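Local structure of Ifi204 (Mus musculus domesticus, 5YZW) at residues 121-129 / 136-144; 147-158 / 180-190. The protein probably senses double-stranded DNA in innate immunity, its HIN domain, built of two OB-type barrels, serving to recognise the nucleic acid. All coordinates share one frame; numbering follows the deposited sequence.

Contact 1. Residues 121-129 / 136-144; sequences SGEYLVNKK and IYYGIGDDT
Segments 121-129 and 136-144 pair as the two arms of an antiparallel beta hairpin in the C-terminal beta barrel of the HIN domain, and the pairing is interrupted by a kink. Asn127 and Lys128 both face Gly139: Asn127 N donates almost straight to Gly139 O (2.8 Å), while Gly139 N turns to Lys128 O in a more bent bond. Beyond this point the register slips by one residue, and Val126 sits opposite Ile140. Gly139 suits the bulge, since a beta carbon there would collide with Asn127 OD1. On the inner face, Val126 CG1 meets the Tyr138 ring at CD1, 3.6 Å away. Farther along, CD1 of Ile140 lies over one face of the Tyr124 ring, 4.1 Å from its centroid, a CH-pi contact; Ile140 reaches it because CG1 is set between the backbone N and the carbonyl carbon (chi1 66°). The hydroxyl of that tyrosine is hydrogen-bonded to Pro106 O. At the other end the extended chain of Lys129 runs alongside Tyr138, and its CE presses closely on Ile136 CD1 (3.5 Å), while NZ forms a salt bridge with Glu161. The axes of the short segments stand at 136° rather than 180°, so the antiparallel pair is strongly twisted, consistent with a barrel wall. A slipped register with two residues facing one is the signature of a classic beta bulge, here in an OB-type barrel.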
loop_
_atom_site.group_PDB
_atom_site.type_symbol
_atom_site.label_atom_id
_atom_site.label_comp_id
_atom_site.label_asym_id
_atom_site.label_seq_id
_atom_site.Cartn_x
_atom_site.Cartn_y
_atom_site.Cartn_z
ATOM N N SER A 121 2.742 1.788 -4.977
ATOM C CA SER A 121 2.392 2.678 -3.883
ATOM C C SER A 121 3.241 3.927 -4.026
ATOM O O SER A 121 4.411 3.834 -4.398
ATOM C CB SER A 121 2.667 2.030 -2.520
ATOM O OG SER A 121 1.625 1.139 -2.158
ATOM N N GLY A 122 2.671 5.089 -3.743
ATOM C CA GLY A 122 3.399 6.329 -3.952
ATOM C C GLY A 122 2.543 7.535 -3.631
ATOM O O GLY A 122 1.311 7.454 -3.584
ATOM N N GLU A 123 3.228 8.657 -3.410
ATOM C CA GLU A 123 2.588 9.939 -3.148
ATOM C C GLU A 123 2.903 10.881 -4.297
ATOM O O GLU A 123 4.076 11.158 -4.568
ATOM C CB GLU A 123 3.066 10.544 -1.832
ATOM C CG GLU A 123 2.993 9.623 -0.640
ATOM C CD GLU A 123 3.469 10.297 0.633
ATOM O OE1 GLU A 123 3.539 9.616 1.676
ATOM O OE2 GLU A 123 3.770 11.507 0.584
ATOM N N TYR A 124 1.863 11.393 -4.951
ATOM C CA TYR A 124 2.037 12.205 -6.146
ATOM C C TYR A 124 1.155 13.446 -6.081
ATOM O O TYR A 124 0.134 13.479 -5.388
ATOM C CB TYR A 124 1.704 11.400 -7.410
ATOM C CG TYR A 124 2.529 10.153 -7.571
ATOM C CD1 TYR A 124 3.802 10.205 -8.114
ATOM C CD2 TYR A 124 2.051 8.925 -7.138
ATOM C CE1 TYR A 124 4.565 9.063 -8.264
ATOM C CE2 TYR A 124 2.816 7.770 -7.268
ATOM C CZ TYR A 124 4.074 7.849 -7.832
ATOM O OH TYR A 124 4.848 6.711 -7.963
ATOM N N LEU A 125 1.576 14.476 -6.813
ATOM C CA LEU A 125 0.806 15.706 -6.964
ATOM C C LEU A 125 -0.183 15.555 -8.109
ATOM O O LEU A 125 0.184 15.090 -9.194
ATOM C CB LEU A 125 1.727 16.899 -7.229
ATOM C CG LEU A 125 2.616 17.369 -6.075
ATOM C CD1 LEU A 125 3.990 16.709 -6.130
ATOM C CD2 LEU A 125 2.738 18.894 -6.092
ATOM N N VAL A 126 -1.430 15.946 -7.864
ATOM C CA VAL A 126 -2.479 15.904 -8.878
ATOM C C VAL A 126 -2.532 17.245 -9.594
ATOM O O VAL A 126 -2.425 18.299 -8.960
ATOM C CB VAL A 126 -3.838 15.561 -8.241
ATOM C CG1 VAL A 126 -4.862 15.212 -9.317
ATOM C CG2 VAL A 126 -3.680 14.424 -7.224
ATOM N N ASN A 127 -2.714 17.216 -10.913
ATOM C CA ASN A 127 -2.772 18.446 -11.690
ATOM C C ASN A 127 -4.042 18.601 -12.515
ATOM O O ASN A 127 -4.292 19.699 -13.024
ATOM C CB ASN A 127 -1.545 18.556 -12.611
ATOM C CG ASN A 127 -1.423 17.390 -13.584
ATOM O OD1 ASN A 127 -2.388 17.000 -14.240
ATOM N ND2 ASN A 127 -0.218 16.833 -13.681
ATOM N N LYS A 128 -4.839 17.548 -12.673
ATOM C CA LYS A 128 -6.096 17.645 -13.400
ATOM C C LYS A 128 -7.055 16.596 -12.862
ATOM O O LYS A 128 -6.638 15.517 -12.434
ATOM C CB LYS A 128 -5.891 17.468 -14.913
ATOM C CG LYS A 128 -7.169 17.663 -15.730
ATOM C CD LYS A 128 -7.021 17.204 -17.175
ATOM C CE LYS A 128 -5.784 17.795 -17.834
ATOM N NZ LYS A 128 -6.077 18.282 -19.220
ATOM N N LYS A 129 -8.342 16.933 -12.859
ATOM C CA LYS A 129 -9.402 16.011 -12.476
ATOM C C LYS A 129 -10.499 16.060 -13.526
ATOM O O LYS A 129 -10.914 17.148 -13.940
ATOM C CB LYS A 129 -9.966 16.361 -11.095
ATOM C CG LYS A 129 -11.209 15.582 -10.687
ATOM C CD LYS A 129 -11.616 15.928 -9.244
ATOM C CE LYS A 129 -13.013 15.414 -8.903
ATOM N NZ LYS A 129 -13.380 15.563 -7.464
ATOM N N ILE A 136 -13.256 8.244 -12.404
ATOM C CA ILE A 136 -12.637 9.540 -12.180
ATOM C C ILE A 136 -11.142 9.447 -12.457
ATOM O O ILE A 136 -10.447 8.564 -11.934
ATOM C CB ILE A 136 -12.939 10.078 -10.772
ATOM C CG1 ILE A 136 -12.009 11.231 -10.426
ATOM C CG2 ILE A 136 -12.825 8.982 -9.755
ATOM C CD1 ILE A 136 -12.526 12.007 -9.292
ATOM N N TYR A 137 -10.659 10.350 -13.302
ATOM C CA TYR A 137 -9.313 10.317 -13.864
ATOM C C TYR A 137 -8.519 11.472 -13.270
ATOM O O TYR A 137 -8.876 12.637 -13.465
ATOM C CB TYR A 137 -9.356 10.428 -15.394
ATOM C CG TYR A 137 -10.150 9.337 -16.092
ATOM C CD1 TYR A 137 -11.538 9.407 -16.189
ATOM C CD2 TYR A 137 -9.513 8.234 -16.644
ATOM C CE1 TYR A 137 -12.266 8.404 -16.819
ATOM C CE2 TYR A 137 -10.231 7.226 -17.274
ATOM C CZ TYR A 137 -11.608 7.316 -17.363
ATOM O OH TYR A 137 -12.325 6.317 -17.998
ATOM N N TYR A 138 -7.457 11.151 -12.547
ATOM C CA TYR A 138 -6.570 12.150 -11.960
ATOM C C TYR A 138 -5.274 12.192 -12.762
ATOM O O TYR A 138 -4.520 11.215 -12.781
ATOM C CB TYR A 138 -6.272 11.836 -10.496
ATOM C CG TYR A 138 -7.445 11.965 -9.553
ATOM C CD1 TYR A 138 -7.830 13.209 -9.075
ATOM C CD2 TYR A 138 -8.123 10.842 -9.085
ATOM C CE1 TYR A 138 -8.887 13.342 -8.194
ATOM C CE2 TYR A 138 -9.177 10.962 -8.195
ATOM C CZ TYR A 138 -9.556 12.223 -7.756
ATOM O OH TYR A 138 -10.602 12.376 -6.874
ATOM N N GLY A 139 -5.015 13.313 -13.431
ATOM C CA GLY A 139 -3.697 13.550 -13.993
ATOM C C GLY A 139 -2.693 13.783 -12.874
ATOM O O GLY A 139 -2.879 14.692 -12.049
ATOM N N ILE A 140 -1.641 12.966 -12.813
ATOM C CA ILE A 140 -0.572 13.150 -11.839
ATOM C C ILE A 140 0.746 13.306 -12.582
ATOM O O ILE A 140 0.894 12.890 -13.736
ATOM C CB ILE A 140 -0.463 11.985 -10.819
ATOM C CG1 ILE A 140 -0.050 10.687 -11.523
ATOM C CG2 ILE A 140 -1.754 11.817 -10.035
ATOM C CD1 ILE A 140 0.388 9.557 -10.561
ATOM N N GLY A 141 1.721 13.899 -11.893
ATOM C CA GLY A 141 3.037 14.073 -12.480
ATOM C C GLY A 141 4.113 14.304 -11.443
ATOM O O GLY A 141 3.846 14.492 -10.254
ATOM N N ASP A 142 5.353 14.271 -11.926
ATOM C CA ASP A 142 6.529 14.653 -11.156
ATOM C C ASP A 142 7.552 15.242 -12.127
ATOM O O ASP A 142 7.239 15.532 -13.287
ATOM C CB ASP A 142 7.064 13.458 -10.342
ATOM C CG ASP A 142 7.493 12.273 -11.209
ATOM O OD1 ASP A 142 7.732 12.451 -12.422
ATOM O OD2 ASP A 142 7.569 11.138 -10.676
ATOM N N ASP A 143 8.785 15.417 -11.653
ATOM C CA ASP A 143 9.873 15.964 -12.454
ATOM C C ASP A 143 10.423 14.963 -13.471
ATOM O O ASP A 143 11.521 15.179 -14.000
ATOM C CB ASP A 143 10.999 16.454 -11.541
ATOM C CG ASP A 143 11.412 15.410 -10.516
ATOM O OD1 ASP A 143 10.566 14.565 -10.154
ATOM O OD2 ASP A 143 12.580 15.434 -10.067
ATOM N N THR A 144 9.693 13.873 -13.741
ATOM C CA THR A 144 10.101 12.885 -14.733
ATOM C C THR A 144 9.019 12.524 -15.744
ATOM O O THR A 144 9.360 11.968 -16.795
ATOM C CB THR A 144 10.577 11.588 -14.053
ATOM O OG1 THR A 144 9.562 11.098 -13.165
ATOM C CG2 THR A 144 11.862 11.820 -13.278
#

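Contact 2. Residues 147-158 / 180-190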
loop_
_atom_site.group_PDB
_atom_site.type_symbol
_atom_site.label_atom_id
_atom_site.label_comp_id
_atom_site.label_asym_id
_atom_site.label_seq_id
_atom_site.Cartn_x
_atom_site.Cartn_y
_atom_site.Cartn_z
ATOM N N MET A 147 1.094 10.840 -15.781
ATOM C CA MET A 147 0.223 9.699 -16.043
ATOM C C MET A 147 -1.133 9.958 -15.398
ATOM O O MET A 147 -1.352 10.980 -14.742
ATOM C CB MET A 147 0.849 8.383 -15.550
ATOM C CG MET A 147 1.387 8.424 -14.123
ATOM S SD MET A 147 2.191 6.893 -13.516
ATOM C CE MET A 147 1.432 5.634 -14.522
ATOM N N GLU A 148 -2.053 9.021 -15.605
ATOM C CA GLU A 148 -3.407 9.097 -15.075
ATOM C C GLU A 148 -3.571 8.098 -13.940
ATOM O O GLU A 148 -3.094 6.967 -14.029
ATOM C CB GLU A 148 -4.451 8.778 -16.152
ATOM C CG GLU A 148 -4.727 9.843 -17.160
ATOM C CD GLU A 148 -5.823 9.414 -18.119
ATOM O OE1 GLU A 148 -5.991 8.188 -18.313
ATOM O OE2 GLU A 148 -6.518 10.291 -18.673
ATOM N N VAL A 149 -4.253 8.512 -12.881
ATOM C CA VAL A 149 -4.776 7.591 -11.885
ATOM C C VAL A 149 -6.251 7.390 -12.190
ATOM O O VAL A 149 -7.018 8.356 -12.243
ATOM C CB VAL A 149 -4.568 8.119 -10.459
ATOM C CG1 VAL A 149 -5.144 7.139 -9.441
ATOM C CG2 VAL A 149 -3.085 8.347 -10.189
ATOM N N VAL A 150 -6.648 6.148 -12.430
ATOM C CA VAL A 150 -8.031 5.823 -12.757
ATOM C C VAL A 150 -8.690 5.268 -11.505
ATOM O O VAL A 150 -8.265 4.234 -10.967
ATOM C CB VAL A 150 -8.118 4.833 -13.928
ATOM C CG1 VAL A 150 -9.574 4.572 -14.294
ATOM C CG2 VAL A 150 -7.377 5.397 -15.137
ATOM N N VAL A 151 -9.711 5.963 -11.026
ATOM C CA VAL A 151 -10.433 5.573 -9.824
ATOM C C VAL A 151 -11.863 5.224 -10.200
ATOM O O VAL A 151 -12.534 5.977 -10.923
ATOM C CB VAL A 151 -10.377 6.674 -8.757
ATOM C CG1 VAL A 151 -11.163 6.261 -7.520
ATOM C CG2 VAL A 151 -8.923 6.944 -8.377
ATOM N N TYR A 152 -12.325 4.077 -9.716
ATOM C CA TYR A 152 -13.703 3.636 -9.867
ATOM C C TYR A 152 -14.189 3.049 -8.546
ATOM O O TYR A 152 -13.418 2.430 -7.813
ATOM C CB TYR A 152 -13.818 2.587 -10.968
ATOM C CG TYR A 152 -15.230 2.149 -11.220
ATOM C CD1 TYR A 152 -16.082 2.925 -11.995
ATOM C CD2 TYR A 152 -15.720 0.968 -10.679
ATOM C CE1 TYR A 152 -17.379 2.537 -12.230
ATOM C CE2 TYR A 152 -17.020 0.569 -10.909
ATOM C CZ TYR A 152 -17.845 1.360 -11.685
ATOM O OH TYR A 152 -19.139 0.973 -11.922
ATOM N N GLY A 153 -15.476 3.234 -8.248
ATOM C CA GLY A 153 -16.063 2.572 -7.090
ATOM C C GLY A 153 -15.839 3.281 -5.768
ATOM O O GLY A 153 -15.833 4.514 -5.726
ATOM N N ARG A 154 -15.625 2.517 -4.685
ATOM C CA ARG A 154 -15.641 3.095 -3.343
ATOM C C ARG A 154 -14.699 4.292 -3.224
ATOM O O ARG A 154 -15.018 5.273 -2.544
ATOM C CB ARG A 154 -15.300 2.023 -2.300
ATOM C CG ARG A 154 -13.841 1.573 -2.278
ATOM C CD ARG A 154 -13.592 0.493 -1.202
ATOM N NE ARG A 154 -12.488 -0.367 -1.608
ATOM C CZ ARG A 154 -11.213 -0.039 -1.439
ATOM N NH1 ARG A 154 -10.896 1.102 -0.843
ATOM N NH2 ARG A 154 -10.256 -0.836 -1.872
ATOM N N LEU A 155 -13.549 4.250 -3.897
ATOM C CA LEU A 155 -12.575 5.326 -3.756
ATOM C C LEU A 155 -12.960 6.594 -4.520
ATOM O O LEU A 155 -12.229 7.586 -4.425
ATOM C CB LEU A 155 -11.175 4.844 -4.188
ATOM C CG LEU A 155 -10.456 3.899 -3.196
ATOM C CD1 LEU A 155 -9.086 3.471 -3.712
ATOM C CD2 LEU A 155 -10.306 4.530 -1.812
ATOM N N THR A 156 -14.083 6.614 -5.255
ATOM C CA THR A 156 -14.501 7.888 -5.834
ATOM C C THR A 156 -15.031 8.854 -4.784
ATOM O O THR A 156 -15.188 10.039 -5.091
ATOM C CB THR A 156 -15.564 7.708 -6.942
ATOM O OG1 THR A 156 -16.734 7.064 -6.428
ATOM C CG2 THR A 156 -15.021 6.884 -8.094
ATOM N N ASN A 157 -15.302 8.386 -3.562
ATOM C CA ASN A 157 -15.795 9.262 -2.506
ATOM C C ASN A 157 -14.695 10.079 -1.839
ATOM O O ASN A 157 -14.997 10.851 -0.923
ATOM C CB ASN A 157 -16.535 8.458 -1.426
ATOM C CG ASN A 157 -17.531 7.463 -2.001
ATOM O OD1 ASN A 157 -17.631 6.329 -1.530
ATOM N ND2 ASN A 157 -18.279 7.886 -3.021
ATOM N N VAL A 158 -13.441 9.938 -2.256
ATOM C CA VAL A 158 -12.347 10.660 -1.613
ATOM C C VAL A 158 -12.297 12.061 -2.210
ATOM O O VAL A 158 -11.925 12.236 -3.373
ATOM C CB VAL A 158 -11.010 9.932 -1.790
ATOM C CG1 VAL A 158 -9.867 10.789 -1.253
ATOM C CG2 VAL A 158 -11.030 8.558 -1.106
ATOM N N TRP A 180 0.217 5.627 -19.588
ATOM C CA TRP A 180 0.216 4.688 -18.484
ATOM C C TRP A 180 -0.784 5.141 -17.428
ATOM O O TRP A 180 -1.078 6.333 -17.300
ATOM C CB TRP A 180 1.612 4.571 -17.868
ATOM C CG TRP A 180 2.633 3.936 -18.763
ATOM C CD1 TRP A 180 3.253 4.510 -19.835
ATOM C CD2 TRP A 180 3.162 2.607 -18.659
ATOM N NE1 TRP A 180 4.132 3.622 -20.404
ATOM C CE2 TRP A 180 4.094 2.445 -19.702
ATOM C CE3 TRP A 180 2.934 1.534 -17.789
ATOM C CZ2 TRP A 180 4.801 1.255 -19.895
ATOM C CZ3 TRP A 180 3.645 0.351 -17.981
ATOM C CH2 TRP A 180 4.562 0.223 -19.026
ATOM N N GLN A 181 -1.299 4.178 -16.665
ATOM C CA GLN A 181 -2.315 4.436 -15.653
ATOM C C GLN A 181 -1.996 3.651 -14.387
ATOM O O GLN A 181 -1.367 2.589 -14.438
ATOM C CB GLN A 181 -3.718 4.042 -16.135
ATOM C CG GLN A 181 -4.122 4.641 -17.499
ATOM C CD GLN A 181 -3.659 3.793 -18.675
ATOM O OE1 GLN A 181 -3.495 2.576 -18.549
ATOM N NE2 GLN A 181 -3.426 4.435 -19.821
ATOM N N LEU A 182 -2.449 4.179 -13.259
ATOM C CA LEU A 182 -2.512 3.461 -11.995
ATOM C C LEU A 182 -3.997 3.286 -11.701
ATOM O O LEU A 182 -4.705 4.267 -11.432
ATOM C CB LEU A 182 -1.796 4.226 -10.890
ATOM C CG LEU A 182 -0.279 4.336 -11.031
ATOM C CD1 LEU A 182 0.249 5.323 -10.002
ATOM C CD2 LEU A 182 0.348 2.964 -10.822
ATOM N N ARG A 183 -4.467 2.047 -11.794
ATOM C CA ARG A 183 -5.873 1.712 -11.636
ATOM C C ARG A 183 -6.174 1.259 -10.215
ATOM O O ARG A 183 -5.509 0.364 -9.676
ATOM C CB ARG A 183 -6.260 0.610 -12.624
ATOM C CG ARG A 183 -6.725 1.123 -13.962
ATOM C CD ARG A 183 -6.672 0.037 -14.998
ATOM N NE ARG A 183 -6.453 0.611 -16.326
ATOM C CZ ARG A 183 -7.412 1.162 -17.069
ATOM N NH1 ARG A 183 -8.657 1.220 -16.614
ATOM N NH2 ARG A 183 -7.122 1.660 -18.265
ATOM N N SER A 184 -7.185 1.871 -9.617
ATOM C CA SER A 184 -7.735 1.353 -8.376
ATOM C C SER A 184 -8.189 -0.087 -8.574
ATOM O O SER A 184 -8.740 -0.440 -9.621
ATOM C CB SER A 184 -8.907 2.223 -7.932
ATOM O OG SER A 184 -10.029 2.007 -8.778
ATOM N N VAL A 185 -7.934 -0.923 -7.568
ATOM C CA VAL A 185 -8.336 -2.328 -7.555
ATOM C C VAL A 185 -8.896 -2.656 -6.175
ATOM O O VAL A 185 -8.965 -1.797 -5.286
ATOM C CB VAL A 185 -7.175 -3.288 -7.901
ATOM C CG1 VAL A 185 -6.753 -3.158 -9.377
ATOM C CG2 VAL A 185 -6.008 -3.069 -6.963
ATOM N N ARG A 186 -9.257 -3.932 -5.989
ATOM C CA ARG A 186 -10.026 -4.347 -4.815
ATOM C C ARG A 186 -9.357 -3.956 -3.488
ATOM O O ARG A 186 -10.049 -3.573 -2.533
ATOM C CB ARG A 186 -10.255 -5.857 -4.864
ATOM C CG ARG A 186 -11.154 -6.384 -3.744
ATOM C CD ARG A 186 -11.488 -7.838 -3.988
ATOM N NE ARG A 186 -12.030 -8.519 -2.811
ATOM C CZ ARG A 186 -13.286 -8.404 -2.382
ATOM N NH1 ARG A 186 -14.141 -7.617 -3.021
ATOM N NH2 ARG A 186 -13.687 -9.077 -1.310
ATOM N N HIS A 187 -8.030 -4.066 -3.389
ATOM C CA HIS A 187 -7.345 -3.771 -2.125
ATOM C C HIS A 187 -6.739 -2.376 -2.096
ATOM O O HIS A 187 -5.943 -2.078 -1.198
ATOM C CB HIS A 187 -6.253 -4.803 -1.826
ATOM C CG HIS A 187 -6.770 -6.196 -1.648
ATOM N ND1 HIS A 187 -5.996 -7.315 -1.867
ATOM C CD2 HIS A 187 -7.992 -6.649 -1.279
ATOM C CE1 HIS A 187 -6.722 -8.396 -1.654
ATOM N NE2 HIS A 187 -7.938 -8.020 -1.301
ATOM N N SER A 188 -7.090 -1.519 -3.052
ATOM C CA SER A 188 -6.489 -0.196 -3.104
ATOM C C SER A 188 -6.935 0.666 -1.941
ATOM O O SER A 188 -8.013 0.499 -1.355
ATOM C CB SER A 188 -6.829 0.556 -4.413
ATOM O OG SER A 188 -6.394 -0.154 -5.557
ATOM N N TYR A 189 -6.094 1.647 -1.651
ATOM C CA TYR A 189 -6.394 2.644 -0.641
ATOM C C TYR A 189 -5.766 3.948 -1.101
ATOM O O TYR A 189 -4.706 3.957 -1.732
ATOM C CB TYR A 189 -5.851 2.237 0.756
ATOM C CG TYR A 189 -5.982 3.352 1.777
ATOM C CD1 TYR A 189 -7.170 3.544 2.480
ATOM C CD2 TYR A 189 -4.933 4.227 2.020
ATOM C CE1 TYR A 189 -7.304 4.593 3.406
ATOM C CE2 TYR A 189 -5.050 5.266 2.938
ATOM C CZ TYR A 189 -6.233 5.453 3.625
ATOM O OH TYR A 189 -6.332 6.491 4.536
ATOM N N MET A 190 -6.421 5.054 -0.780
ATOM C CA MET A 190 -5.837 6.343 -1.094
ATOM C C MET A 190 -6.364 7.369 -0.108
ATOM O O MET A 190 -7.454 7.213 0.449
ATOM C CB MET A 190 -6.160 6.774 -2.535
ATOM C CG MET A 190 -7.650 6.832 -2.849
ATOM S SD MET A 190 -8.008 7.278 -4.580
ATOM C CE MET A 190 -6.540 8.167 -4.981
HETATM O O HOH W 1 -11.862 -0.037 -8.528
#
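Strands 147-151 and 180-183 run parallel, and beyond them the 3-10 segment 154-157 packs on the type I turn 185-188 and on Met190. Within the ladder Leu182 N donates to Glu148 O and Ser184 N to Val150 O (2.9 Å). The Met147 chain bends back at its sulfur, so that CE packs against Trp180 CB at 3.5 Å and also reaches Leu182 CG. Val150, on the other face, fits beside Gln181 and Arg183, its CB against Arg183 CG and its CG2 against CB of Gln181 in the modelled conformer. The main knob is Met190: its CG is covered by both methyls of Leu155, CD2 at 3.7 Å, and touched by Val158 CG2 next to that CD2, while its SD rests on Val151 CG2. Leu155 CD1 also reaches Ser188 CB. Beside this apolar cluster the Arg154 guanidinium lies edge-on to the turn 185-188. NH1 and NH2 both grip Ser188 O, the NH2 bond (2.7 Å) lying in the carbonyl plane on a lone pair, whereas Arg186 O takes NH2 from above its own plane (2.8 Å). With an alanine in place of Arg154 the Ser188 and Arg186 carbonyls lose these donors, and the turn is likely to be held less firmly against the 3-10 segment. The chemistry implies a division of labour: apolar interlocking, and next to it a cationic clasp on neutral backbone oxygens.

From the N terminus of this part of the chain, strand 119-132 turns back into strand 135-142, and contact 1 closes that short hairpin. The chain then turns at once into strand 145-151, where contact 2 begins; its second half arrives only after strands 165-169 and 171-175, so contact 2 closes a longer loop. The two are in series and neither nest nor cross. They share a sheet: Ile140 N probably donates to Met147 O and Val149 N to Tyr138 O, while Ile140 CD1 packs on Val149 CG2. Together they link strand 119-132, by way of 135-142 and 145-151, to strand 180-183, consecutive neighbours around one barrel wall.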